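Local coordinates for hypothetical protein DUF871 (Enterococcus faecalis, PDB 2P0O), which is of unknown function but probably acts as a 6-phospho-N-acetylmuramidase, a glycosidase that pairs a TIM barrel with a cyclophilin-like domain, at residues A[252-257]-A[305-310]; A[256-261]-A[317-322]; A[243-248]-A[347-352]. All coordinates share one frame; numbering follows the deposited sequence.

Interaction 1: residues A[252-257]-A[305-310]; sequences SRYLKR and VTIDNE
Y254 and R257 meet I307 through two different branches of the isoleucine, one buried and one near the surface. On the buried side, Y254 CB lies 4.0 Å from I307 CG2, and the ring is approached obliquely at its root, with Y254 CG 4.2 Å from the same methyl. The two side chains run at about a right angle. With chi1 at -171°, I307 sends CG1 anti to its own backbone N, which turns CD1 the other way, to R257.

The polar groups of Y254 bond elsewhere. Its backbone N donates to S252 OG over 2.9 Å at 159°, an ST turn that leads into the N-cap position of Y254; S252 OG also bonds to E295, and Y254 OH to the backbone N of E293. R253 CG lies 3.7 Å above one face of the tyrosine ring, offset toward its rim.

The solvent side differs in that R257 is exposed and touches I307 at one point, R257 CD to I307 CD1, 3.6 Å. Here the arginine offers the CD methylene of a chain extended from CG to NE, and its NH1 makes a weak hydrogen bond to A290 O. No hydrogen bond links the two segments.

Helix 255-258 thus lies against strand 304-308, a strand of the four-stranded antiparallel sheet, where I307 also touches I335 of strand 332-337 and I319 of strand 319-322.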
ATOM      1  N   SER A 252      -9.333  16.323  27.976  1.00 46.85           N
ATOM      2  CA  SER A 252      -8.486  15.759  29.012  1.00 47.00           C
ATOM      3  C   SER A 252      -7.284  16.652  29.372  1.00 47.65           C
ATOM      4  O   SER A 252      -6.647  17.238  28.484  1.00 47.92           O
ATOM      5  CB  SER A 252      -7.994  14.389  28.554  1.00 45.87           C
ATOM      6  OG  SER A 252      -7.118  13.872  29.502  1.00 44.42           O
ATOM      7  N   ARG A 253      -6.974  16.732  30.665  1.00 48.37           N
ATOM      8  CA  ARG A 253      -5.724  17.332  31.145  1.00 49.44           C
ATOM      9  C   ARG A 253      -4.488  16.532  30.701  1.00 49.06           C
ATOM     10  O   ARG A 253      -3.369  17.036  30.762  1.00 49.35           O
ATOM     11  CB  ARG A 253      -5.736  17.437  32.674  1.00 50.61           C
ATOM     12  CG  ARG A 253      -4.326  17.556  33.341  1.00 55.37           C
ATOM     13  CD  ARG A 253      -4.333  17.745  34.879  1.00 60.55           C
ATOM     14  NE  ARG A 253      -5.278  18.789  35.274  1.00 64.11           N
ATOM     15  CZ  ARG A 253      -6.522  18.538  35.679  1.00 66.62           C
ATOM     16  NH1 ARG A 253      -7.334  19.549  35.991  1.00 67.06           N
ATOM     17  NH2 ARG A 253      -6.952  17.270  35.765  1.00 67.34           N
ATOM     18  N   TYR A 254      -4.687  15.300  30.255  1.00 47.62           N
ATOM     19  CA  TYR A 254      -3.565  14.441  29.913  1.00 47.75           C
ATOM     20  C   TYR A 254      -3.370  14.276  28.423  1.00 47.98           C
ATOM     21  O   TYR A 254      -2.558  13.446  27.989  1.00 48.72           O
ATOM     22  CB  TYR A 254      -3.687  13.093  30.630  1.00 46.89           C
ATOM     23  CG  TYR A 254      -3.846  13.325  32.098  1.00 47.48           C
ATOM     24  CD1 TYR A 254      -2.816  13.926  32.837  1.00 48.37           C
ATOM     25  CD2 TYR A 254      -5.048  13.047  32.743  1.00 46.07           C
ATOM     26  CE1 TYR A 254      -2.963  14.196  34.203  1.00 48.45           C
ATOM     27  CE2 TYR A 254      -5.204  13.316  34.114  1.00 47.49           C
ATOM     28  CZ  TYR A 254      -4.160  13.887  34.829  1.00 47.14           C
ATOM     29  OH  TYR A 254      -4.299  14.153  36.165  1.00 47.80           O
ATOM     30  N   LEU A 255      -4.090  15.074  27.642  1.00 48.12           N
ATOM     31  CA  LEU A 255      -4.001  14.973  26.192  1.00 48.17           C
ATOM     32  C   LEU A 255      -2.577  15.237  25.681  1.00 48.85           C
ATOM     33  O   LEU A 255      -2.075  14.484  24.841  1.00 47.75           O
ATOM     34  CB  LEU A 255      -5.027  15.872  25.487  1.00 47.26           C
ATOM     35  CG  LEU A 255      -5.089  15.800  23.945  1.00 46.47           C
ATOM     36  CD1 LEU A 255      -5.407  14.425  23.397  1.00 44.42           C
ATOM     37  CD2 LEU A 255      -6.056  16.846  23.348  1.00 47.33           C
ATOM     38  N   LYS A 256      -1.937  16.281  26.202  1.00 49.97           N
ATOM     39  CA  LYS A 256      -0.592  16.682  25.766  1.00 51.48           C
ATOM     40  C   LYS A 256       0.475  15.667  26.111  1.00 52.21           C
ATOM     41  O   LYS A 256       1.477  15.564  25.409  1.00 52.83           O
ATOM     42  CB  LYS A 256      -0.210  18.045  26.341  1.00 51.88           C
ATOM     43  CG  LYS A 256      -1.212  19.106  25.964  1.00 55.69           C
ATOM     44  CD  LYS A 256      -0.605  20.482  25.669  1.00 61.45           C
ATOM     45  CE  LYS A 256      -1.525  21.226  24.684  1.00 63.78           C
ATOM     46  NZ  LYS A 256      -2.054  20.252  23.632  1.00 67.83           N
ATOM     47  N   ARG A 257       0.267  14.931  27.200  1.00 52.34           N
ATOM     48  CA  ARG A 257       1.170  13.865  27.567  1.00 53.05           C
ATOM     49  C   ARG A 257       1.116  12.776  26.541  1.00 52.41           C
ATOM     50  O   ARG A 257       2.120  12.105  26.309  1.00 53.77           O
ATOM     51  CB  ARG A 257       0.780  13.236  28.906  1.00 53.21           C
ATOM     52  CG  ARG A 257       1.539  13.753  30.064  1.00 56.72           C
ATOM     53  CD  ARG A 257       1.392  12.821  31.233  1.00 61.15           C
ATOM     54  NE  ARG A 257       1.905  13.473  32.434  1.00 66.34           N
ATOM     55  CZ  ARG A 257       2.604  12.866  33.390  1.00 68.59           C
ATOM     56  NH1 ARG A 257       3.027  13.579  34.440  1.00 71.29           N
ATOM     57  NH2 ARG A 257       2.882  11.559  33.306  1.00 67.01           N
ATOM     58  N   VAL A 305      -7.003   5.460  23.879  1.00 45.15           N
ATOM     59  CA  VAL A 305      -5.742   5.914  24.474  1.00 44.30           C
ATOM     60  C   VAL A 305      -5.934   6.240  25.943  1.00 45.00           C
ATOM     61  O   VAL A 305      -6.789   7.068  26.324  1.00 44.03           O
ATOM     62  CB  VAL A 305      -5.202   7.168  23.748  1.00 44.87           C
ATOM     63  CG1 VAL A 305      -3.803   7.527  24.239  1.00 42.19           C
ATOM     64  CG2 VAL A 305      -5.225   6.959  22.234  1.00 42.68           C
ATOM     65  N   THR A 306      -5.111   5.607  26.772  1.00 45.05           N
ATOM     66  CA  THR A 306      -5.276   5.641  28.223  1.00 45.80           C
ATOM     67  C   THR A 306      -3.983   6.005  28.932  1.00 45.20           C
ATOM     68  O   THR A 306      -2.875   5.809  28.394  1.00 45.42           O
ATOM     69  CB  THR A 306      -5.750   4.248  28.793  1.00 45.61           C
ATOM     70  OG1 THR A 306      -4.676   3.309  28.719  1.00 50.42           O
ATOM     71  CG2 THR A 306      -6.886   3.675  27.991  1.00 46.67           C
ATOM     72  N   ILE A 307      -4.123   6.522  30.150  1.00 44.12           N
ATOM     73  CA  ILE A 307      -2.980   6.725  31.025  1.00 43.78           C
ATOM     74  C   ILE A 307      -3.332   6.182  32.406  1.00 44.45           C
ATOM     75  O   ILE A 307      -4.428   6.462  32.937  1.00 44.40           O
ATOM     76  CB  ILE A 307      -2.506   8.239  31.055  1.00 43.93           C
ATOM     77  CG1 ILE A 307      -1.184   8.390  31.798  1.00 42.71           C
ATOM     78  CG2 ILE A 307      -3.575   9.187  31.660  1.00 43.58           C
ATOM     79  CD1 ILE A 307      -0.494   9.722  31.541  1.00 42.51           C
ATOM     80  N   ASP A 308      -2.429   5.391  32.980  1.00 44.72           N
ATOM     81  CA  ASP A 308      -2.656   4.840  34.312  1.00 45.54           C
ATOM     82  C   ASP A 308      -2.628   5.949  35.364  1.00 45.71           C
ATOM     83  O   ASP A 308      -1.699   6.767  35.377  1.00 45.29           O
ATOM     84  CB  ASP A 308      -1.621   3.773  34.633  1.00 46.39           C
ATOM     85  CG  ASP A 308      -1.900   2.442  33.941  1.00 48.60           C
ATOM     86  OD1 ASP A 308      -2.881   2.335  33.147  1.00 51.57           O
ATOM     87  OD2 ASP A 308      -1.149   1.476  34.227  1.00 51.53           O
ATOM     88  N   ASN A 309      -3.646   6.013  36.229  1.00 45.64           N
ATOM     89  CA  ASN A 309      -3.649   7.078  37.238  1.00 46.36           C
ATOM     90  C   ASN A 309      -2.943   6.642  38.532  1.00 47.39           C
ATOM     91  O   ASN A 309      -2.360   5.545  38.574  1.00 47.61           O
ATOM     92  CB  ASN A 309      -5.061   7.674  37.472  1.00 45.54           C
ATOM     93  CG  ASN A 309      -6.079   6.644  37.970  1.00 44.02           C
ATOM     94  OD1 ASN A 309      -5.848   5.939  38.963  1.00 43.23           O
ATOM     95  ND2 ASN A 309      -7.223   6.568  37.285  1.00 38.76           N
ATOM     96  N   GLU A 310      -2.995   7.488  39.564  1.00 48.13           N
ATOM     97  CA  GLU A 310      -2.293   7.241  40.824  1.00 50.13           C
ATOM     98  C   GLU A 310      -2.780   5.977  41.552  1.00 50.23           C
ATOM     99  O   GLU A 310      -2.045   5.403  42.389  1.00 51.04           O
ATOM    100  CB  GLU A 310      -2.350   8.478  41.747  1.00 50.86           C
ATOM    101  CG  GLU A 310      -3.717   8.754  42.353  1.00 54.28           C
ATOM    102  CD  GLU A 310      -3.813  10.119  43.054  1.00 61.13           C
ATOM    103  OE1 GLU A 310      -3.015  10.418  43.987  1.00 62.93           O
ATOM    104  OE2 GLU A 310      -4.719  10.897  42.685  1.00 62.82           O
TER

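Interaction 2: residues A[256-261]-A[317-322]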
ATOM      1  N   LYS A 256      -1.937  16.281  26.202  1.00 49.97           N
ATOM      2  CA  LYS A 256      -0.592  16.682  25.766  1.00 51.48           C
ATOM      3  C   LYS A 256       0.475  15.667  26.111  1.00 52.21           C
ATOM      4  O   LYS A 256       1.477  15.564  25.409  1.00 52.83           O
ATOM      5  CB  LYS A 256      -0.210  18.045  26.341  1.00 51.88           C
ATOM      6  CG  LYS A 256      -1.212  19.106  25.964  1.00 55.69           C
ATOM      7  CD  LYS A 256      -0.605  20.482  25.669  1.00 61.45           C
ATOM      8  CE  LYS A 256      -1.525  21.226  24.684  1.00 63.78           C
ATOM      9  NZ  LYS A 256      -2.054  20.252  23.632  1.00 67.83           N
ATOM     10  N   ARG A 257       0.267  14.931  27.200  1.00 52.34           N
ATOM     11  CA  ARG A 257       1.170  13.865  27.567  1.00 53.05           C
ATOM     12  C   ARG A 257       1.116  12.776  26.541  1.00 52.41           C
ATOM     13  O   ARG A 257       2.120  12.105  26.309  1.00 53.77           O
ATOM     14  CB  ARG A 257       0.780  13.236  28.906  1.00 53.21           C
ATOM     15  CG  ARG A 257       1.539  13.753  30.064  1.00 56.72           C
ATOM     16  CD  ARG A 257       1.392  12.821  31.233  1.00 61.15           C
ATOM     17  NE  ARG A 257       1.905  13.473  32.434  1.00 66.34           N
ATOM     18  CZ  ARG A 257       2.604  12.866  33.390  1.00 68.59           C
ATOM     19  NH1 ARG A 257       3.027  13.579  34.440  1.00 71.29           N
ATOM     20  NH2 ARG A 257       2.882  11.559  33.306  1.00 67.01           N
ATOM     21  N   ILE A 258      -0.056  12.546  25.961  1.00 51.54           N
ATOM     22  CA  ILE A 258      -0.142  11.429  25.035  1.00 50.84           C
ATOM     23  C   ILE A 258       0.098  11.769  23.570  1.00 49.96           C
ATOM     24  O   ILE A 258       0.390  10.874  22.792  1.00 50.02           O
ATOM     25  CB  ILE A 258      -1.371  10.458  25.276  1.00 50.82           C
ATOM     26  CG1 ILE A 258      -2.550  10.641  24.301  1.00 51.75           C
ATOM     27  CG2 ILE A 258      -1.761  10.305  26.781  1.00 50.60           C
ATOM     28  CD1 ILE A 258      -2.776  11.865  23.692  1.00 53.30           C
ATOM     29  N   LEU A 259      -0.033  13.035  23.201  1.00 49.80           N
ATOM     30  CA  LEU A 259       0.299  13.474  21.844  1.00 49.30           C
ATOM     31  C   LEU A 259       1.826  13.411  21.669  1.00 49.35           C
ATOM     32  O   LEU A 259       2.558  13.728  22.598  1.00 50.34           O
ATOM     33  CB  LEU A 259      -0.227  14.894  21.600  1.00 48.77           C
ATOM     34  CG  LEU A 259      -1.756  15.089  21.459  1.00 48.51           C
ATOM     35  CD1 LEU A 259      -2.116  16.550  21.444  1.00 46.30           C
ATOM     36  CD2 LEU A 259      -2.359  14.378  20.213  1.00 47.26           C
ATOM     37  N   GLY A 260       2.298  12.995  20.496  1.00 48.76           N
ATOM     38  CA  GLY A 260       3.730  12.817  20.240  1.00 47.35           C
ATOM     39  C   GLY A 260       4.106  11.376  19.897  1.00 46.39           C
ATOM     40  O   GLY A 260       3.233  10.541  19.613  1.00 45.76           O
ATOM     41  N   THR A 261       5.407  11.083  19.960  1.00 45.38           N
ATOM     42  CA  THR A 261       5.956   9.782  19.591  1.00 45.91           C
ATOM     43  C   THR A 261       6.088   8.848  20.778  1.00 46.51           C
ATOM     44  O   THR A 261       6.623   9.225  21.813  1.00 47.11           O
ATOM     45  CB  THR A 261       7.346   9.932  18.931  1.00 45.17           C
ATOM     46  OG1 THR A 261       7.211  10.761  17.787  1.00 45.49           O
ATOM     47  CG2 THR A 261       7.917   8.570  18.482  1.00 44.11           C
ATOM     48  N   GLY A 317       0.988   6.548  35.141  1.00 49.54           N
ATOM     49  CA  GLY A 317       1.614   7.220  34.024  1.00 49.26           C
ATOM     50  C   GLY A 317       1.908   6.345  32.815  1.00 49.08           C
ATOM     51  O   GLY A 317       2.299   6.857  31.774  1.00 49.40           O
ATOM     52  N   GLU A 318       1.767   5.027  32.935  1.00 48.79           N
ATOM     53  CA  GLU A 318       1.853   4.169  31.743  1.00 48.36           C
ATOM     54  C   GLU A 318       0.795   4.573  30.734  1.00 46.60           C
ATOM     55  O   GLU A 318      -0.389   4.749  31.084  1.00 46.66           O
ATOM     56  CB  GLU A 318       1.661   2.681  32.057  1.00 48.81           C
ATOM     57  CG  GLU A 318       1.958   1.828  30.795  1.00 52.30           C
ATOM     58  CD  GLU A 318       2.109   0.363  31.077  1.00 54.28           C
ATOM     59  OE1 GLU A 318       2.942   0.007  31.930  1.00 55.67           O
ATOM     60  OE2 GLU A 318       1.393  -0.432  30.444  1.00 54.66           O
ATOM     61  N   ILE A 319       1.229   4.712  29.493  1.00 45.00           N
ATOM     62  CA  ILE A 319       0.338   5.086  28.393  1.00 44.35           C
ATOM     63  C   ILE A 319       0.103   3.838  27.556  1.00 43.43           C
ATOM     64  O   ILE A 319       1.053   3.120  27.192  1.00 42.77           O
ATOM     65  CB  ILE A 319       0.918   6.278  27.553  1.00 44.72           C
ATOM     66  CG1 ILE A 319       1.014   7.544  28.413  1.00 44.43           C
ATOM     67  CG2 ILE A 319       0.079   6.577  26.298  1.00 43.74           C
ATOM     68  CD1 ILE A 319       2.011   8.603  27.913  1.00 49.00           C
ATOM     69  N   GLN A 320      -1.161   3.581  27.262  1.00 42.20           N
ATOM     70  CA  GLN A 320      -1.536   2.462  26.423  1.00 42.57           C
ATOM     71  C   GLN A 320      -2.527   2.887  25.340  1.00 44.03           C
ATOM     72  O   GLN A 320      -3.270   3.894  25.484  1.00 44.04           O
ATOM     73  CB  GLN A 320      -2.174   1.387  27.267  1.00 42.42           C
ATOM     74  CG  GLN A 320      -1.307   0.876  28.420  1.00 43.88           C
ATOM     75  CD  GLN A 320      -1.936  -0.301  29.109  1.00 46.48           C
ATOM     76  OE1 GLN A 320      -3.140  -0.539  28.971  1.00 48.21           O
ATOM     77  NE2 GLN A 320      -1.144  -1.042  29.852  1.00 45.48           N
ATOM     78  N   VAL A 321      -2.525   2.130  24.259  1.00 43.80           N
ATOM     79  CA  VAL A 321      -3.598   2.169  23.288  1.00 43.80           C
ATOM     80  C   VAL A 321      -4.131   0.739  23.233  1.00 44.22           C
ATOM     81  O   VAL A 321      -3.344  -0.215  23.040  1.00 43.17           O
ATOM     82  CB  VAL A 321      -3.068   2.593  21.895  1.00 43.74           C
ATOM     83  CG1 VAL A 321      -4.214   2.738  20.874  1.00 43.16           C
ATOM     84  CG2 VAL A 321      -2.247   3.906  21.987  1.00 40.96           C
ATOM     85  N   THR A 322      -5.449   0.594  23.377  1.00 43.95           N
ATOM     86  CA  THR A 322      -6.086  -0.719  23.308  1.00 44.25           C
ATOM     87  C   THR A 322      -6.162  -1.325  21.920  1.00 44.98           C
ATOM     88  O   THR A 322      -6.509  -0.636  20.941  1.00 45.08           O
ATOM     89  CB  THR A 322      -7.461  -0.779  24.038  1.00 44.87           C
ATOM     90  OG1 THR A 322      -8.428   0.076  23.414  1.00 44.49           O
ATOM     91  CG2 THR A 322      -7.293  -0.379  25.523  1.00 45.01           C
TER
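R257 and I258, at the end of helix 255-258, meet the segment 317-322 chiefly through I319; I258 CA and I319 CA are 7.2 Å apart. The end of this short helix packs here on the antiparallel sheet of the C-terminal region, beside strand 304-308. The run 317-322 begins with G317, at positive phi. The guanidinium of R257 reaches over this turn, but loosely: R257 NH2 is 4.6 Å from G317 CA. The backbone of G317 is meanwhile bonded to D308.

E318 takes no part in the contact with the helix; its carboxylate has partners elsewhere. OE1 forms a salt bridge with R274, while E318 OE2 accepts from Q320 NE2 at 2.7 Å, with a nearly straight angle of 167°. The oxygen lies close to the amide plane of Q320 and is met on the anti side of the carboxylate, well out of its plane. This bond spans one residue of the strand and fixes how the Q320 amide is turned.

I319 carries the contact. Its CG1 branch stands anti to the carbonyl carbon (chi1 -64°) and brings I319 CD1 to R257 O, 3.9 Å away. The other branch puts I319 CG2 4.2 Å from I258 CG2, methyl to methyl, a distance to be taken with some reserve because the chi1 of I258, 103°, is far from staggered. I258 CG1 packs on V305 of strand 304-308. Beyond I319, Q320 pairs its backbone with T306 of that same strand.

No hydrogen bond passes between the two segments. Their attachment is therefore by van der Waals contact, methyl on methyl and methyl on the R257 carbonyl oxygen, without strong directional preference, whereas the polar groups at G317, E318 and Q320 serve the turn and the sheet.

Interaction 3: residues A[243-248]-A[347-352]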
ATOM      1  N   PHE A 243       4.706   5.184  12.526  1.00 47.06           N
ATOM      2  CA  PHE A 243       3.321   5.133  12.135  1.00 46.51           C
ATOM      3  C   PHE A 243       2.601   6.364  12.681  1.00 46.48           C
ATOM      4  O   PHE A 243       2.596   6.609  13.883  1.00 46.74           O
ATOM      5  CB  PHE A 243       2.624   3.861  12.682  1.00 45.71           C
ATOM      6  CG  PHE A 243       3.143   2.593  12.095  1.00 45.19           C
ATOM      7  CD1 PHE A 243       2.721   2.166  10.809  1.00 45.28           C
ATOM      8  CD2 PHE A 243       4.066   1.819  12.800  1.00 43.72           C
ATOM      9  CE1 PHE A 243       3.222   0.987  10.243  1.00 44.93           C
ATOM     10  CE2 PHE A 243       4.560   0.629  12.261  1.00 42.88           C
ATOM     11  CZ  PHE A 243       4.147   0.207  10.975  1.00 43.99           C
ATOM     12  N   LEU A 244       1.960   7.106  11.792  1.00 46.39           N
ATOM     13  CA  LEU A 244       1.345   8.360  12.147  1.00 45.60           C
ATOM     14  C   LEU A 244      -0.154   8.157  12.211  1.00 45.59           C
ATOM     15  O   LEU A 244      -0.764   7.755  11.212  1.00 46.41           O
ATOM     16  CB  LEU A 244       1.720   9.418  11.106  1.00 44.60           C
ATOM     17  CG  LEU A 244       1.249  10.862  11.284  1.00 45.86           C
ATOM     18  CD1 LEU A 244       1.900  11.489  12.532  1.00 45.91           C
ATOM     19  CD2 LEU A 244       1.506  11.723  10.049  1.00 42.55           C
ATOM     20  N   LEU A 245      -0.754   8.463  13.359  1.00 44.77           N
ATOM     21  CA  LEU A 245      -2.194   8.244  13.556  1.00 44.28           C
ATOM     22  C   LEU A 245      -2.833   9.452  14.215  1.00 44.06           C
ATOM     23  O   LEU A 245      -2.173  10.162  14.971  1.00 44.70           O
ATOM     24  CB  LEU A 245      -2.472   6.994  14.431  1.00 44.54           C
ATOM     25  CG  LEU A 245      -1.817   5.643  14.155  1.00 45.10           C
ATOM     26  CD1 LEU A 245      -0.408   5.627  14.769  1.00 45.54           C
ATOM     27  CD2 LEU A 245      -2.641   4.454  14.722  1.00 45.17           C
ATOM     28  N   GLU A 246      -4.113   9.674  13.930  1.00 43.44           N
ATOM     29  CA  GLU A 246      -4.903  10.767  14.529  1.00 43.66           C
ATOM     30  C   GLU A 246      -5.794  10.297  15.677  1.00 43.57           C
ATOM     31  O   GLU A 246      -6.236   9.144  15.705  1.00 43.51           O
ATOM     32  CB  GLU A 246      -5.756  11.464  13.469  1.00 43.32           C
ATOM     33  CG  GLU A 246      -5.022  12.544  12.712  1.00 46.76           C
ATOM     34  CD  GLU A 246      -5.845  13.183  11.575  1.00 51.30           C
ATOM     35  OE1 GLU A 246      -7.054  12.868  11.400  1.00 51.22           O
ATOM     36  OE2 GLU A 246      -5.267  14.048  10.865  1.00 54.11           O
ATOM     37  N   VAL A 247      -6.055  11.196  16.621  1.00 42.71           N
ATOM     38  CA  VAL A 247      -6.920  10.893  17.742  1.00 43.01           C
ATOM     39  C   VAL A 247      -8.034  11.903  17.769  1.00 42.93           C
ATOM     40  O   VAL A 247      -7.867  13.016  17.244  1.00 42.79           O
ATOM     41  CB  VAL A 247      -6.155  10.902  19.129  1.00 43.81           C
ATOM     42  CG1 VAL A 247      -5.142   9.800  19.188  1.00 43.92           C
ATOM     43  CG2 VAL A 247      -5.510  12.316  19.459  1.00 42.57           C
ATOM     44  N   ALA A 248      -9.166  11.526  18.371  1.00 43.56           N
ATOM     45  CA  ALA A 248     -10.309  12.435  18.510  1.00 44.20           C
ATOM     46  C   ALA A 248      -9.956  13.599  19.426  1.00 44.71           C
ATOM     47  O   ALA A 248      -9.140  13.432  20.322  1.00 44.85           O
ATOM     48  CB  ALA A 248     -11.546  11.688  19.074  1.00 44.41           C
ATOM     49  N   PRO A 347      -2.825  -2.968  14.346  1.00 44.37           N
ATOM     50  CA  PRO A 347      -2.151  -4.288  14.285  1.00 44.46           C
ATOM     51  C   PRO A 347      -0.804  -4.281  13.545  1.00 44.10           C
ATOM     52  O   PRO A 347      -0.095  -5.283  13.575  1.00 43.59           O
ATOM     53  CB  PRO A 347      -3.132  -5.175  13.511  1.00 45.17           C
ATOM     54  CG  PRO A 347      -4.393  -4.376  13.319  1.00 45.30           C
ATOM     55  CD  PRO A 347      -4.091  -2.947  13.579  1.00 44.81           C
ATOM     56  N   LEU A 348      -0.463  -3.180  12.868  1.00 43.48           N
ATOM     57  CA  LEU A 348       0.814  -3.075  12.170  1.00 44.04           C
ATOM     58  C   LEU A 348       1.942  -2.705  13.123  1.00 44.31           C
ATOM     59  O   LEU A 348       3.152  -2.867  12.807  1.00 44.65           O
ATOM     60  CB  LEU A 348       0.742  -2.031  11.054  1.00 44.30           C
ATOM     61  CG  LEU A 348      -0.232  -2.374   9.926  1.00 45.21           C
ATOM     62  CD1 LEU A 348      -0.016  -1.368   8.815  1.00 48.31           C
ATOM     63  CD2 LEU A 348       0.001  -3.829   9.444  1.00 45.42           C
ATOM     64  N   ILE A 349       1.543  -2.215  14.291  1.00 44.25           N
ATOM     65  CA  ILE A 349       2.482  -1.682  15.263  1.00 44.99           C
ATOM     66  C   ILE A 349       2.934  -2.848  16.135  1.00 45.44           C
ATOM     67  O   ILE A 349       2.238  -3.277  17.069  1.00 45.77           O
ATOM     68  CB  ILE A 349       1.859  -0.553  16.074  1.00 44.12           C
ATOM     69  CG1 ILE A 349       1.456   0.566  15.131  1.00 44.12           C
ATOM     70  CG2 ILE A 349       2.857   0.037  17.069  1.00 45.85           C
ATOM     71  CD1 ILE A 349       0.621   1.602  15.792  1.00 37.87           C
ATOM     72  N   LYS A 350       4.082  -3.369  15.772  1.00 45.13           N
ATOM     73  CA  LYS A 350       4.676  -4.525  16.425  1.00 47.62           C
ATOM     74  C   LYS A 350       5.572  -4.149  17.607  1.00 47.14           C
ATOM     75  O   LYS A 350       5.772  -2.955  17.923  1.00 47.01           O
ATOM     76  CB  LYS A 350       5.517  -5.325  15.409  1.00 47.22           C
ATOM     77  CG  LYS A 350       4.719  -6.395  14.736  1.00 52.49           C
ATOM     78  CD  LYS A 350       4.264  -6.016  13.365  1.00 57.23           C
ATOM     79  CE  LYS A 350       2.827  -6.498  13.167  1.00 62.91           C
ATOM     80  NZ  LYS A 350       2.609  -7.931  13.522  1.00 65.37           N
ATOM     81  N   ALA A 351       6.102  -5.194  18.249  1.00 47.03           N
ATOM     82  CA  ALA A 351       7.128  -5.072  19.275  1.00 46.61           C
ATOM     83  C   ALA A 351       8.203  -4.081  18.779  1.00 46.18           C
ATOM     84  O   ALA A 351       8.725  -4.222  17.663  1.00 46.77           O
ATOM     85  CB  ALA A 351       7.768  -6.482  19.565  1.00 46.91           C
ATOM     86  N   GLY A 352       8.512  -3.082  19.603  1.00 45.14           N
ATOM     87  CA  GLY A 352       9.519  -2.094  19.280  1.00 44.93           C
ATOM     88  C   GLY A 352       9.208  -1.042  18.241  1.00 45.64           C
ATOM     89  O   GLY A 352      10.021  -0.148  18.058  1.00 46.50           O
TER
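Strand 242-247, an outer strand of the three-stranded mixed sheet in the C-terminal part of the chain, which belongs to a cyclophilin-like family, receives the loop that leads into strand 354-359: F243 and L245 pack against L348 and I349. The phenyl ring bears most of the contact, and the loop passes along it from one end to the other. F243 CD2 is 3.7 Å from I349 CG1. At the para position, F243 CE1 is 4.0 Å from L348 CB, so the two loop residues touch the ring at sites directly across from each other. Between them the backbone itself comes close, with L348 O 3.7 Å from F243 CZ; the approach is oblique, and no hydrogen bond crosses the contact.

Torsions explain how I349 serves two partners. Its first bond carries CG1 beside the backbone N (chi1 -60°), and the chain then extends (chi2 170°), so that it slides past F243 in the opposite direction. Its tip arrives at L245, where I349 CD1 is 4.3 Å from L245 CD1, the looser end of the contact. L348 instead crosses the phenylalanine at about a right angle and touches it through CB rather than through its terminal methyls. Polar bonds outside the pair hold the loop just beyond: K350 N bonds to N353 OD1, and K350 O to N264 ND2.

Several elements converge here. F243 stacks on Y237 of helix 228-240 and touches F204 and V208 of helix 203-212, and L348 also reaches V208, so the contact lies where the barrel's helices meet the C-terminal sheet. Strand 242-247 pairs in parallel with strand 354-359, whose F355 packs on I349.

In the fold
From the N terminus, the chain completes the eight-stranded barrel and then enters strand 242-247, where interaction 3 opens the widest loop, closed only at 347-352. Interactions 1 and 2 are nested inside it. Both begin around helix 255-258 and share K256 and R257; interaction 1 closes at strand 304-308 and interaction 2 at the next strand, 319-322. Those two strands are neighbours in the antiparallel sheet, with T306 N 2.8 Å from Q320 O, and the contact centres are about 7 Å apart. V247, on the strand of interaction 3, packs on V305 and on L259 just after the helix, bringing the two sheets together.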